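Local coordinates for phosphatidylglycerol lysyltransferase C-terminal domain-containing protein (Bacteroides thetaiotaomicron, PDB 2HQY) that is of unknown function but binds coenzyme A and probably transfers acyl or aminoacyl groups, as a member of the acetyltransferase-like superfamily, at residues A[155-160]-A[254-259]. Residues are numbered along the deposited sequence; the frame is centred on the assembly and turned at random.
Sequences YEYTPI and ANRIPE
Tyr157 and Arg256 reach toward each other and run alongside head to tail, the tyrosine hydroxyl heading for the base of the arginine while the guanidinium travels back along one edge of the ring. NH2 of Arg256 comes closest, 3.6 Å from CD2 of Tyr157 and near the ring plane, so at this surface contact the charge sits beside the ring and not over its face. Seen from the arginine, CE2 of Tyr157 lies over one guanidinium face, nearer its margin than its centre, and the two planes are 63° apart: an edge laid against a flat group, held by van der Waals contact. Further back, CG of Arg256 passes 3.8 Å from Tyr157 OH. The bend of the arginine chain at its second torsion (chi2 -57°) turns the guanidinium along this edge. Strand 156-159 pairs antiparallel with 207-213, and helix 245-256, which also carries the coenzyme A-binding Tyr246, packs against it in an acetyltransferase-like domain; the segment 254-259 brings Arg256 up to the strand. A chi1 of 173° in Tyr157 carries its ring out from the strand toward the helix, where it also touches Glu252 and Phe253. Trimming Tyr157 to an alanine is likely to cost the guanidinium the edge it lies against, along with the ring's contacts to Glu252 and Phe253, leaving the arginine end free to turn. Pro159, two residues along the strand, adds a second, smaller contact: its CG stands 3.8 Å from NH1 of Arg256, approaching the guanidinium at a slant.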
loop_
_atom_site.group_PDB
_atom_site.type_symbol
_atom_site.label_atom_id
_atom_site.label_comp_id
_atom_site.label_asym_id
_atom_site.label_seq_id
_atom_site.Cartn_x
_atom_site.Cartn_y
_atom_site.Cartn_z
ATOM N N TYR A 155 -27.362 15.477 22.901
ATOM C CA TYR A 155 -26.311 14.853 22.090
ATOM C C TYR A 155 -25.272 14.181 23.012
ATOM O O TYR A 155 -25.172 14.512 24.210
ATOM C CB TYR A 155 -25.695 15.906 21.161
ATOM C CG TYR A 155 -24.616 16.783 21.796
ATOM C CD1 TYR A 155 -23.270 16.360 21.813
ATOM C CD2 TYR A 155 -24.929 18.013 22.352
ATOM C CE1 TYR A 155 -22.264 17.155 22.385
ATOM C CE2 TYR A 155 -23.932 18.819 22.916
ATOM C CZ TYR A 155 -22.624 18.377 22.945
ATOM O OH TYR A 155 -21.653 19.187 23.488
ATOM N N GLU A 156 -24.495 13.240 22.468
ATOM C CA GLU A 156 -23.472 12.558 23.245
ATOM C C GLU A 156 -22.177 12.516 22.452
ATOM O O GLU A 156 -22.154 11.990 21.327
ATOM C CB GLU A 156 -23.900 11.128 23.614
ATOM C CG GLU A 156 -25.080 11.042 24.640
ATOM C CD GLU A 156 -25.564 9.607 24.904
ATOM O OE1 GLU A 156 -25.106 8.658 24.250
ATOM O OE2 GLU A 156 -26.420 9.416 25.768
ATOM N N TYR A 157 -21.128 13.097 23.018
ATOM C CA TYR A 157 -19.783 12.961 22.476
ATOM C C TYR A 157 -19.041 11.859 23.235
ATOM O O TYR A 157 -19.050 11.815 24.486
ATOM C CB TYR A 157 -19.023 14.272 22.620
ATOM C CG TYR A 157 -17.564 14.187 22.227
ATOM C CD1 TYR A 157 -17.160 14.400 20.899
ATOM C CD2 TYR A 157 -16.575 13.916 23.172
ATOM C CE1 TYR A 157 -15.824 14.323 20.528
ATOM C CE2 TYR A 157 -15.225 13.823 22.797
ATOM C CZ TYR A 157 -14.864 14.021 21.471
ATOM O OH TYR A 157 -13.529 13.952 21.129
ATOM N N THR A 158 -18.406 10.970 22.490
ATOM C CA THR A 158 -17.608 9.900 23.068
ATOM C C THR A 158 -16.232 9.844 22.403
ATOM O O THR A 158 -16.129 10.116 21.184
ATOM C CB THR A 158 -18.279 8.517 22.879
ATOM O OG1 THR A 158 -18.719 8.378 21.520
ATOM C CG2 THR A 158 -19.460 8.322 23.838
ATOM N N PRO A 159 -15.186 9.456 23.173
ATOM C CA PRO A 159 -13.904 9.170 22.553
ATOM C C PRO A 159 -14.034 7.941 21.650
ATOM O O PRO A 159 -14.933 7.102 21.852
ATOM C CB PRO A 159 -12.985 8.848 23.745
ATOM C CG PRO A 159 -13.697 9.412 24.945
ATOM C CD PRO A 159 -15.136 9.276 24.647
ATOM N N ILE A 160 -13.175 7.846 20.654
ATOM C CA ILE A 160 -13.100 6.616 19.875
ATOM C C ILE A 160 -12.428 5.540 20.737
ATOM O O ILE A 160 -11.325 5.739 21.254
ATOM C CB ILE A 160 -12.356 6.780 18.519
ATOM C CG1 ILE A 160 -13.165 7.692 17.566
ATOM C CG2 ILE A 160 -12.161 5.407 17.870
ATOM C CD1 ILE A 160 -12.456 8.021 16.243
ATOM N N ALA A 254 -11.332 19.311 20.151
ATOM C CA ALA A 254 -10.273 20.308 20.454
ATOM C C ALA A 254 -10.045 20.339 21.975
ATOM O O ALA A 254 -8.909 20.408 22.458
ATOM C CB ALA A 254 -10.647 21.699 19.904
ATOM N N ASN A 255 -11.138 20.229 22.717
ATOM C CA ASN A 255 -11.055 20.211 24.177
ATOM C C ASN A 255 -10.398 18.984 24.797
ATOM O O ASN A 255 -9.990 19.010 25.979
ATOM C CB ASN A 255 -12.425 20.522 24.778
ATOM C CG ASN A 255 -12.677 22.026 24.817
ATOM O OD1 ASN A 255 -12.141 22.743 25.687
ATOM N ND2 ASN A 255 -13.450 22.518 23.867
ATOM N N ARG A 256 -10.309 17.914 24.009
ATOM C CA ARG A 256 -9.651 16.665 24.433
ATOM C C ARG A 256 -8.157 16.631 24.063
ATOM O O ARG A 256 -7.388 15.831 24.605
ATOM C CB ARG A 256 -10.369 15.460 23.820
ATOM C CG ARG A 256 -11.860 15.345 24.190
ATOM C CD ARG A 256 -12.089 15.299 25.722
ATOM N NE ARG A 256 -13.501 15.014 26.003
ATOM C CZ ARG A 256 -14.016 13.843 26.374
ATOM N NH1 ARG A 256 -13.239 12.780 26.609
ATOM N NH2 ARG A 256 -15.336 13.770 26.563
ATOM N N ILE A 257 -7.743 17.492 23.144
ATOM C CA ILE A 257 -6.338 17.560 22.760
ATOM C C ILE A 257 -5.533 18.151 23.933
ATOM O O ILE A 257 -5.904 19.216 24.460
ATOM C CB ILE A 257 -6.163 18.428 21.472
ATOM C CG1 ILE A 257 -6.766 17.700 20.255
ATOM C CG2 ILE A 257 -4.669 18.799 21.277
ATOM C CD1 ILE A 257 -6.901 18.588 18.982
ATOM N N PRO A 258 -4.482 17.439 24.384
ATOM C CA PRO A 258 -3.672 17.877 25.528
ATOM C C PRO A 258 -3.116 19.302 25.360
ATOM O O PRO A 258 -2.780 19.703 24.250
ATOM C CB PRO A 258 -2.551 16.841 25.558
ATOM C CG PRO A 258 -3.195 15.595 25.001
ATOM C CD PRO A 258 -4.024 16.133 23.869
ATOM N N GLU A 259 -3.013 20.046 26.460
ATOM C CA GLU A 259 -2.666 21.477 26.416
ATOM C C GLU A 259 -1.273 21.786 25.873
ATOM O O GLU A 259 -1.054 22.881 25.372
ATOM C CB GLU A 259 -2.889 22.184 27.778
ATOM C CG GLU A 259 -4.370 22.525 28.037
ATOM C CD GLU A 259 -4.599 23.672 29.033
ATOM O OE1 GLU A 259 -5.592 24.420 28.831
ATOM O OE2 GLU A 259 -3.816 23.830 30.013
#